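PDB 5YWN: protein induced by osmotic stress, which probably reduces ketones to chiral alcohols with NADPH, as a haloketone reductase of the extended short-chain dehydrogenase type. Local coordinates for residues 135-144 against 298-307; 270-279 against 318-327. The protein carries 1 engineered substitution. One frame throughout, in Å; residues are numbered along the deposited sequence.

Interaction 1. Residues 135-144 against 298-307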
loop_
_atom_site.group_PDB
_atom_site.type_symbol
_atom_site.label_atom_id
_atom_site.label_comp_id
_atom_site.label_asym_id
_atom_site.label_seq_id
_atom_site.Cartn_x
_atom_site.Cartn_y
_atom_site.Cartn_z
ATOM N N LEU A 135 -16.456 6.565 -2.995
ATOM C CA LEU A 135 -15.863 5.283 -3.236
ATOM C C LEU A 135 -16.873 4.173 -3.393
ATOM O O LEU A 135 -16.623 3.207 -4.036
ATOM C CB LEU A 135 -14.853 4.913 -2.148
ATOM C CG LEU A 135 -13.545 5.670 -2.115
ATOM C CD1 LEU A 135 -12.700 5.291 -0.958
ATOM C CD2 LEU A 135 -12.750 5.618 -3.376
ATOM N N GLY A 136 -17.988 4.319 -2.724
ATOM C CA GLY A 136 -19.038 3.349 -2.734
ATOM C C GLY A 136 -20.155 3.658 -3.679
ATOM O O GLY A 136 -21.148 3.039 -3.628
ATOM N N SER A 137 -19.967 4.625 -4.530
ATOM C CA SER A 137 -21.028 5.029 -5.394
ATOM C C SER A 137 -21.003 4.329 -6.740
ATOM O O SER A 137 -20.060 4.372 -7.417
ATOM C CB SER A 137 -21.054 6.545 -5.559
ATOM O OG SER A 137 -22.011 6.907 -6.468
ATOM N N PRO A 138 -22.094 3.706 -7.116
ATOM C CA PRO A 138 -22.207 3.054 -8.420
ATOM C C PRO A 138 -22.132 4.036 -9.551
ATOM O O PRO A 138 -21.901 3.656 -10.630
ATOM C CB PRO A 138 -23.581 2.383 -8.382
ATOM C CG PRO A 138 -24.311 3.075 -7.332
ATOM C CD PRO A 138 -23.309 3.539 -6.334
ATOM N N ASP A 139 -22.387 5.285 -9.277
ATOM C CA ASP A 139 -22.307 6.293 -10.282
ATOM C C ASP A 139 -20.945 6.981 -10.462
ATOM O O ASP A 139 -20.754 7.705 -11.353
ATOM C CB ASP A 139 -23.396 7.311 -10.067
ATOM C CG ASP A 139 -24.784 6.729 -10.172
ATOM O OD1 ASP A 139 -25.026 5.753 -10.843
ATOM O OD2 ASP A 139 -25.665 7.263 -9.566
ATOM N N VAL A 140 -20.018 6.722 -9.588
ATOM C CA VAL A 140 -18.698 7.309 -9.674
ATOM C C VAL A 140 -17.733 6.463 -10.492
ATOM O O VAL A 140 -17.597 5.322 -10.289
ATOM C CB VAL A 140 -18.139 7.608 -8.274
ATOM C CG1 VAL A 140 -16.632 7.872 -8.275
ATOM C CG2 VAL A 140 -18.908 8.728 -7.625
ATOM N N VAL A 141 -17.084 7.100 -11.424
ATOM C CA VAL A 141 -16.016 6.522 -12.145
ATOM C C VAL A 141 -14.685 7.223 -11.822
ATOM O O VAL A 141 -14.459 8.310 -12.222
ATOM C CB VAL A 141 -16.275 6.599 -13.654
ATOM C CG1 VAL A 141 -15.068 6.184 -14.459
ATOM C CG2 VAL A 141 -17.525 5.844 -14.050
ATOM N N LEU A 142 -13.837 6.560 -11.081
ATOM C CA LEU A 142 -12.492 7.032 -10.903
ATOM C C LEU A 142 -11.561 6.697 -12.051
ATOM O O LEU A 142 -11.710 5.695 -12.702
ATOM C CB LEU A 142 -11.873 6.529 -9.619
ATOM C CG LEU A 142 -12.574 6.780 -8.318
ATOM C CD1 LEU A 142 -11.776 6.327 -7.126
ATOM C CD2 LEU A 142 -13.060 8.180 -8.186
ATOM N N SER A 143 -10.574 7.572 -12.218
ATOM C CA SER A 143 -9.468 7.443 -13.151
ATOM C C SER A 143 -8.155 7.943 -12.576
ATOM O O SER A 143 -8.124 8.453 -11.527
ATOM C CB SER A 143 -9.755 8.161 -14.454
ATOM O OG SER A 143 -9.445 9.495 -14.381
ATOM N N GLU A 144 -7.092 7.790 -13.350
ATOM C CA GLU A 144 -5.805 8.288 -12.995
ATOM C C GLU A 144 -5.785 9.820 -12.870
ATOM O O GLU A 144 -4.917 10.342 -12.320
ATOM C CB GLU A 144 -4.737 7.812 -13.943
ATOM C CG GLU A 144 -4.530 6.303 -14.018
ATOM C CD GLU A 144 -5.470 5.611 -14.991
ATOM O OE1 GLU A 144 -6.305 6.285 -15.527
ATOM O OE2 GLU A 144 -5.360 4.416 -15.185
ATOM N N ALA A 298 -24.687 -2.866 -11.192
ATOM C CA ALA A 298 -24.979 -1.453 -11.284
ATOM C C ALA A 298 -23.763 -0.525 -11.266
ATOM O O ALA A 298 -23.873 0.580 -11.655
ATOM C CB ALA A 298 -26.009 -1.025 -10.270
ATOM N N PHE A 299 -22.633 -1.009 -10.779
ATOM C CA PHE A 299 -21.501 -0.152 -10.537
ATOM C C PHE A 299 -20.733 0.125 -11.817
ATOM O O PHE A 299 -20.256 -0.757 -12.442
ATOM C CB PHE A 299 -20.554 -0.729 -9.478
ATOM C CG PHE A 299 -21.078 -0.696 -8.090
ATOM C CD1 PHE A 299 -21.970 -1.647 -7.646
ATOM C CD2 PHE A 299 -20.676 0.251 -7.228
ATOM C CE1 PHE A 299 -22.455 -1.619 -6.372
ATOM C CE2 PHE A 299 -21.132 0.281 -5.945
ATOM C CZ PHE A 299 -22.030 -0.652 -5.507
ATOM N N LYS A 300 -20.614 1.373 -12.171
ATOM C CA LYS A 300 -19.833 1.726 -13.322
ATOM C C LYS A 300 -18.369 1.306 -13.125
ATOM O O LYS A 300 -17.869 1.466 -12.100
ATOM C CB LYS A 300 -19.940 3.200 -13.594
ATOM C CG LYS A 300 -21.270 3.657 -14.076
ATOM C CD LYS A 300 -21.353 5.153 -14.119
ATOM C CE LYS A 300 -22.707 5.587 -14.611
ATOM N NZ LYS A 300 -22.713 7.036 -14.800
ATOM N N GLU A 301 -17.749 0.728 -14.115
ATOM C CA GLU A 301 -16.370 0.339 -13.960
ATOM C C GLU A 301 -15.470 1.550 -13.890
ATOM O O GLU A 301 -15.579 2.425 -14.676
ATOM C CB GLU A 301 -15.886 -0.554 -15.096
ATOM C CG GLU A 301 -16.701 -1.790 -15.367
ATOM C CD GLU A 301 -16.586 -2.872 -14.303
ATOM O OE1 GLU A 301 -15.592 -2.931 -13.590
ATOM O OE2 GLU A 301 -17.481 -3.666 -14.192
ATOM N N TRP A 302 -14.565 1.556 -12.959
ATOM C CA TRP A 302 -13.579 2.593 -12.904
ATOM C C TRP A 302 -12.622 2.571 -14.127
ATOM O O TRP A 302 -12.414 1.562 -14.737
ATOM C CB TRP A 302 -12.827 2.537 -11.609
ATOM C CG TRP A 302 -13.571 2.853 -10.393
ATOM C CD1 TRP A 302 -14.839 3.310 -10.297
ATOM C CD2 TRP A 302 -13.092 2.748 -9.074
ATOM N NE1 TRP A 302 -15.170 3.496 -9.010
ATOM C CE2 TRP A 302 -14.106 3.140 -8.231
ATOM C CE3 TRP A 302 -11.900 2.348 -8.520
ATOM C CZ2 TRP A 302 -13.945 3.174 -6.877
ATOM C CZ3 TRP A 302 -11.775 2.352 -7.178
ATOM C CH2 TRP A 302 -12.764 2.752 -6.386
ATOM N N ASN A 303 -12.129 3.730 -14.502
ATOM C CA ASN A 303 -11.238 3.865 -15.615
ATOM C C ASN A 303 -9.747 3.746 -15.289
ATOM O O ASN A 303 -9.050 4.716 -15.137
ATOM C CB ASN A 303 -11.482 5.141 -16.341
ATOM C CG ASN A 303 -10.592 5.309 -17.543
ATOM O OD1 ASN A 303 -9.947 4.415 -17.987
ATOM N ND2 ASN A 303 -10.587 6.459 -18.050
ATOM N N ASP A 304 -9.301 2.524 -15.247
ATOM C CA ASP A 304 -7.916 2.166 -15.040
ATOM C C ASP A 304 -7.236 1.686 -16.291
ATOM O O ASP A 304 -6.258 1.056 -16.210
ATOM C CB ASP A 304 -7.756 1.146 -13.925
ATOM C CG ASP A 304 -8.394 -0.191 -14.252
ATOM O OD1 ASP A 304 -9.127 -0.309 -15.218
ATOM O OD2 ASP A 304 -8.143 -1.126 -13.516
ATOM N N LYS A 305 -7.763 2.036 -17.437
ATOM C CA LYS A 305 -7.284 1.525 -18.708
ATOM C C LYS A 305 -5.836 1.846 -18.964
ATOM O O LYS A 305 -5.099 1.006 -19.339
ATOM C CB LYS A 305 -8.156 2.007 -19.865
ATOM C CG LYS A 305 -9.542 1.387 -19.854
ATOM C CD LYS A 305 -10.377 1.668 -21.091
ATOM C CE LYS A 305 -10.373 3.121 -21.539
ATOM N NZ LYS A 305 -10.971 4.087 -20.616
ATOM N N LYS A 306 -5.441 3.051 -18.662
ATOM C CA LYS A 306 -4.082 3.471 -18.817
ATOM C C LYS A 306 -3.124 2.657 -17.922
ATOM O O LYS A 306 -2.131 2.198 -18.353
ATOM C CB LYS A 306 -3.976 4.957 -18.478
ATOM C CG LYS A 306 -2.603 5.543 -18.682
ATOM C CD LYS A 306 -2.471 6.973 -18.247
ATOM C CE LYS A 306 -3.014 7.953 -19.265
ATOM N NZ LYS A 306 -2.399 9.287 -19.152
ATOM N N THR A 307 -3.501 2.489 -16.677
ATOM C CA THR A 307 -2.702 1.768 -15.736
ATOM C C THR A 307 -2.512 0.329 -16.211
ATOM O O THR A 307 -1.429 -0.134 -16.251
ATOM C CB THR A 307 -3.298 1.845 -14.316
ATOM O OG1 THR A 307 -3.185 3.160 -13.820
ATOM C CG2 THR A 307 -2.649 0.909 -13.380
HETATM O O HOH W 1 -17.351 4.181 -6.748
HETATM O O HOH W 2 -18.677 2.567 -9.569
HETATM O O HOH W 3 -7.218 5.087 -18.016
#
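Leu142 lies over one face of the Trp302 indole, the two side chains side by side and pointing the same way. Its CD1 is 3.8 Å from the centroid of the six-membered ring of Trp302, close to the ring normal, a CH-pi contact. Trp302 CG stands beside its own backbone N (chi1 -67°), which turns the indole in under Leu142. Leu135 CD2 adds an apolar contact at CH2 of the same ring. In the plane of the indole, at its edge, water 1 accepts from Trp302 NE1 and is also hydrogen-bonded to Ser137 O. With an alanine here in place of Trp302, Leu142 is likely to lose the surface it packs on and water 1 its indole N-H. Phe299 meets the turn from Ser137 to Val140. Pro138 CB sits over one face of the Phe299 ring, offset toward the rim, 4.0 Å from that ring's centroid, a CH-pi contact. Nearby, Lys300 N gives a nearly straight bond of 3.0 Å to a lone pair of Pro138 O. Val141 CG2 packs on Lys300 CB, the two side chains crossing at about a right angle. Farther along, Asn303 N bonds to Leu142 O at 2.7 Å. At the far end the Glu144 chain bends at chi2 (85°) and brings OE2 to the start of helix 305-311. Thr307 OG1 meets Glu144 OE2 at 2.9 Å on its anti lone pair, while Thr307 N comes at 3.1 Å from above the carboxylate plane. Two donors thus fix this oxygen. Water 3 links Glu144 OE1 to Asn303 OD1 and Lys306 N. The contact joins the loop after helix 132-135 to the connection leading into helix 305-311. Thr307 packs on strand 258-261, an edge strand of the seven-stranded parallel sheet, and Trp302 and Phe299 touch Arg265 of strand 265-267.

Interaction 2. Residues 270-279 against 318-327; sequences TLLDVVRKNF and FETSVVDSIK
Val274 O is gripped twice by Asn278, by its backbone N in the helix and by its side-chain ND2 at 2.9 Å. The same ND2 reaches across to Glu319 OE1 at 3.0 Å, in a nearly straight bond. Both acceptors lie close to the Asn278 amide plane, so the two bonds fix the amide's rotation. Glu319 OE1 is met from above its carboxylate plane, and the two flat groups stand 79° apart. The extended Glu319 chain reaches toward Asn278, with CG anti to the backbone N (chi1 176°). Beneath this bridge Val274 is a knob in a hole formed by Phe318, Glu319, Val322 and Val323. Val274 CG1 is pressed against Val322 CG1 at 3.4 Å, a tight fit, while CG2 lies at the edge of the Phe318 ring. Val275 CG2 presses on Ile326 CD1 just as closely, at 3.3 Å. At the end of the first helix, Phe279 turns one ring face to Ile326 CG2, which is 3.5 Å from the centroid in a CH-pi contact. Val323 O lies at the edge of that ring. Val322 and Ile326 also touch Val216 of helix 211-217, and Phe318 makes an edge-to-face pair with Phe235. A single knob-in-hole, Val274, flanked by apolar contacts, joins helices 268-278 and 318-332, whose segments 270-278 and 318-327 cross at -59°. The pair belongs to the C-terminal part after the Rossmann sheet, probably the substrate side in extended short-chain dehydrogenases.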
loop_
_atom_site.group_PDB
_atom_site.type_symbol
_atom_site.label_atom_id
_atom_site.label_comp_id
_atom_site.label_asym_id
_atom_site.label_seq_id
_atom_site.Cartn_x
_atom_site.Cartn_y
_atom_site.Cartn_z
ATOM N N THR A 270 -19.576 -11.795 -0.375
ATOM C CA THR A 270 -18.589 -12.266 -1.303
ATOM C C THR A 270 -17.465 -12.985 -0.535
ATOM O O THR A 270 -17.085 -14.055 -0.885
ATOM C CB THR A 270 -17.926 -11.098 -2.076
ATOM O OG1 THR A 270 -18.866 -10.099 -2.374
ATOM C CG2 THR A 270 -17.337 -11.602 -3.347
ATOM N N LEU A 271 -17.018 -12.377 0.544
ATOM C CA LEU A 271 -16.003 -12.909 1.389
ATOM C C LEU A 271 -16.389 -14.236 2.062
ATOM O O LEU A 271 -15.679 -15.179 1.980
ATOM C CB LEU A 271 -15.672 -11.879 2.444
ATOM C CG LEU A 271 -14.766 -12.291 3.563
ATOM C CD1 LEU A 271 -13.454 -12.877 3.106
ATOM C CD2 LEU A 271 -14.587 -11.256 4.647
ATOM N N LEU A 272 -17.555 -14.273 2.648
ATOM C CA LEU A 272 -18.092 -15.452 3.273
ATOM C C LEU A 272 -18.253 -16.608 2.278
ATOM O O LEU A 272 -17.927 -17.704 2.565
ATOM C CB LEU A 272 -19.435 -15.121 3.852
ATOM C CG LEU A 272 -19.542 -14.736 5.309
ATOM C CD1 LEU A 272 -20.967 -14.524 5.739
ATOM C CD2 LEU A 272 -18.864 -15.744 6.189
ATOM N N ASP A 273 -18.728 -16.309 1.107
ATOM C CA ASP A 273 -18.952 -17.302 0.109
ATOM C C ASP A 273 -17.645 -17.969 -0.304
ATOM O O ASP A 273 -17.609 -19.123 -0.488
ATOM C CB ASP A 273 -19.709 -16.732 -1.095
ATOM C CG ASP A 273 -21.208 -16.400 -0.786
ATOM O OD1 ASP A 273 -21.768 -16.875 0.168
ATOM O OD2 ASP A 273 -21.785 -15.661 -1.533
ATOM N N VAL A 274 -16.607 -17.194 -0.459
ATOM C CA VAL A 274 -15.333 -17.741 -0.804
ATOM C C VAL A 274 -14.761 -18.625 0.281
ATOM O O VAL A 274 -14.407 -19.695 0.026
ATOM C CB VAL A 274 -14.371 -16.608 -1.225
ATOM C CG1 VAL A 274 -12.911 -17.000 -1.142
ATOM C CG2 VAL A 274 -14.719 -16.076 -2.597
ATOM N N VAL A 275 -14.729 -18.143 1.481
ATOM C CA VAL A 275 -14.153 -18.858 2.571
ATOM C C VAL A 275 -14.856 -20.193 2.871
ATOM O O VAL A 275 -14.230 -21.172 3.057
ATOM C CB VAL A 275 -14.112 -17.967 3.806
ATOM C CG1 VAL A 275 -13.690 -18.721 5.019
ATOM C CG2 VAL A 275 -13.171 -16.814 3.580
ATOM N N ARG A 276 -16.173 -20.183 2.855
ATOM C CA ARG A 276 -16.932 -21.374 3.127
ATOM C C ARG A 276 -16.735 -22.501 2.103
ATOM O O ARG A 276 -16.643 -23.611 2.484
ATOM C CB ARG A 276 -18.404 -21.058 3.366
ATOM C CG ARG A 276 -18.714 -20.207 4.577
ATOM C CD ARG A 276 -20.139 -19.705 4.576
ATOM N NE ARG A 276 -21.025 -20.831 4.539
ATOM C CZ ARG A 276 -21.316 -21.571 5.587
ATOM N NH1 ARG A 276 -20.885 -21.230 6.766
ATOM N NH2 ARG A 276 -22.063 -22.623 5.448
ATOM N N LYS A 277 -16.684 -22.183 0.822
ATOM C CA LYS A 277 -16.371 -23.145 -0.212
ATOM C C LYS A 277 -14.959 -23.724 -0.152
ATOM O O LYS A 277 -14.776 -24.862 -0.234
ATOM C CB LYS A 277 -16.602 -22.534 -1.563
ATOM C CG LYS A 277 -18.041 -22.228 -1.888
ATOM C CD LYS A 277 -18.156 -21.552 -3.232
ATOM C CE LYS A 277 -19.576 -21.515 -3.746
ATOM N NZ LYS A 277 -20.386 -20.576 -3.010
ATOM N N ASN A 278 -13.986 -22.868 -0.009
ATOM C CA ASN A 278 -12.601 -23.201 0.168
ATOM C C ASN A 278 -12.151 -23.872 1.441
ATOM O O ASN A 278 -11.281 -24.630 1.396
ATOM C CB ASN A 278 -11.708 -22.042 -0.235
ATOM C CG ASN A 278 -11.808 -21.740 -1.694
ATOM O OD1 ASN A 278 -11.210 -22.377 -2.486
ATOM N ND2 ASN A 278 -12.623 -20.807 -2.029
ATOM N N PHE A 279 -12.767 -23.539 2.553
ATOM C CA PHE A 279 -12.424 -24.063 3.851
ATOM C C PHE A 279 -13.675 -24.645 4.516
ATOM O O PHE A 279 -14.184 -24.185 5.487
ATOM C CB PHE A 279 -11.730 -23.024 4.701
ATOM C CG PHE A 279 -10.613 -22.345 4.012
ATOM C CD1 PHE A 279 -9.368 -22.863 4.048
ATOM C CD2 PHE A 279 -10.830 -21.209 3.286
ATOM C CE1 PHE A 279 -8.340 -22.255 3.396
ATOM C CE2 PHE A 279 -9.807 -20.581 2.638
ATOM C CZ PHE A 279 -8.562 -21.115 2.680
ATOM N N PHE A 318 -10.257 -12.263 -6.782
ATOM C CA PHE A 318 -10.604 -12.074 -5.395
ATOM C C PHE A 318 -10.538 -13.362 -4.574
ATOM O O PHE A 318 -10.018 -13.385 -3.517
ATOM C CB PHE A 318 -11.983 -11.437 -5.302
ATOM C CG PHE A 318 -12.525 -11.357 -3.926
ATOM C CD1 PHE A 318 -12.177 -10.344 -3.108
ATOM C CD2 PHE A 318 -13.414 -12.268 -3.479
ATOM C CE1 PHE A 318 -12.664 -10.265 -1.840
ATOM C CE2 PHE A 318 -13.907 -12.202 -2.208
ATOM C CZ PHE A 318 -13.535 -11.205 -1.389
ATOM N N GLU A 319 -11.043 -14.423 -5.130
ATOM C CA GLU A 319 -11.020 -15.704 -4.482
ATOM C C GLU A 319 -9.577 -16.159 -4.224
ATOM O O GLU A 319 -9.287 -16.615 -3.200
ATOM C CB GLU A 319 -11.776 -16.715 -5.309
ATOM C CG GLU A 319 -11.729 -18.114 -4.781
ATOM C CD GLU A 319 -12.843 -19.039 -5.246
ATOM O OE1 GLU A 319 -12.761 -20.191 -4.946
ATOM O OE2 GLU A 319 -13.779 -18.641 -5.862
ATOM N N THR A 320 -8.722 -15.997 -5.187
ATOM C CA THR A 320 -7.359 -16.403 -5.039
ATOM C C THR A 320 -6.663 -15.617 -3.936
ATOM O O THR A 320 -6.023 -16.191 -3.109
ATOM C CB THR A 320 -6.583 -16.396 -6.360
ATOM O OG1 THR A 320 -7.280 -17.128 -7.344
ATOM C CG2 THR A 320 -5.242 -17.045 -6.195
ATOM N N SER A 321 -6.856 -14.312 -3.922
ATOM C CA SER A 321 -6.225 -13.462 -2.940
ATOM C C SER A 321 -6.712 -13.850 -1.541
ATOM O O SER A 321 -5.956 -14.065 -0.674
ATOM C CB SER A 321 -6.511 -11.996 -3.242
ATOM O OG SER A 321 -5.914 -11.151 -2.327
ATOM N N VAL A 322 -8.009 -13.994 -1.410
ATOM C CA VAL A 322 -8.603 -14.421 -0.176
ATOM C C VAL A 322 -8.128 -15.820 0.245
ATOM O O VAL A 322 -7.728 -15.971 1.313
ATOM C CB VAL A 322 -10.139 -14.359 -0.276
ATOM C CG1 VAL A 322 -10.831 -15.138 0.799
ATOM C CG2 VAL A 322 -10.612 -12.929 -0.223
ATOM N N VAL A 323 -8.177 -16.794 -0.632
ATOM C CA VAL A 323 -7.793 -18.152 -0.294
ATOM C C VAL A 323 -6.311 -18.173 0.126
ATOM O O VAL A 323 -5.999 -18.731 1.082
ATOM C CB VAL A 323 -8.037 -19.167 -1.458
ATOM C CG1 VAL A 323 -7.298 -20.463 -1.256
ATOM C CG2 VAL A 323 -9.499 -19.449 -1.699
ATOM N N ASP A 324 -5.461 -17.512 -0.614
ATOM C CA ASP A 324 -4.056 -17.491 -0.319
ATOM C C ASP A 324 -3.843 -16.865 1.057
ATOM O O ASP A 324 -3.046 -17.315 1.779
ATOM C CB ASP A 324 -3.264 -16.745 -1.406
ATOM C CG ASP A 324 -3.080 -17.564 -2.683
ATOM O OD1 ASP A 324 -3.476 -18.715 -2.712
ATOM O OD2 ASP A 324 -2.535 -17.048 -3.641
ATOM N N SER A 325 -4.583 -15.818 1.377
ATOM C CA SER A 325 -4.428 -15.158 2.642
ATOM C C SER A 325 -4.834 -16.059 3.827
ATOM O O SER A 325 -4.150 -16.150 4.784
ATOM C CB SER A 325 -5.141 -13.796 2.634
ATOM O OG SER A 325 -5.060 -13.127 3.847
ATOM N N ILE A 326 -5.969 -16.724 3.688
ATOM C CA ILE A 326 -6.474 -17.655 4.663
ATOM C C ILE A 326 -5.636 -18.905 4.855
ATOM O O ILE A 326 -5.439 -19.301 5.938
ATOM C CB ILE A 326 -7.955 -17.964 4.434
ATOM C CG1 ILE A 326 -8.768 -16.736 4.762
ATOM C CG2 ILE A 326 -8.441 -19.097 5.309
ATOM C CD1 ILE A 326 -9.927 -16.556 3.902
ATOM N N LYS A 327 -5.143 -19.471 3.776
ATOM C CA LYS A 327 -4.307 -20.652 3.832
ATOM C C LYS A 327 -3.105 -20.335 4.679
ATOM O O LYS A 327 -2.760 -21.100 5.490
ATOM C CB LYS A 327 -3.823 -21.063 2.466
ATOM C CG LYS A 327 -4.717 -22.034 1.791
ATOM C CD LYS A 327 -4.233 -22.529 0.438
ATOM C CE LYS A 327 -5.301 -23.368 -0.235
ATOM N NZ LYS A 327 -5.331 -23.272 -1.725
#

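Overall arrangement
Interactions 1 and 2 do not touch. Their centres are about 24 Å apart and their nearest atoms about 10 Å. Their segments alternate along the chain, and helix 305-311 lies between helices 268-278 and 318-332 in sequence. Interaction 1 is a surface contact closer to the cofactor: the side chain of Leu135 is about 9 Å from the bound NADP and about 9 Å from that of Tyr163, which binds it. Interaction 2 is partly buried, with the Phe318 side chain about 13 Å from NADP. Neither contact holds the cofactor directly. Interaction 1 ties the later part of the chain to a loop of the Rossmann domain, while interaction 2 joins two later helices.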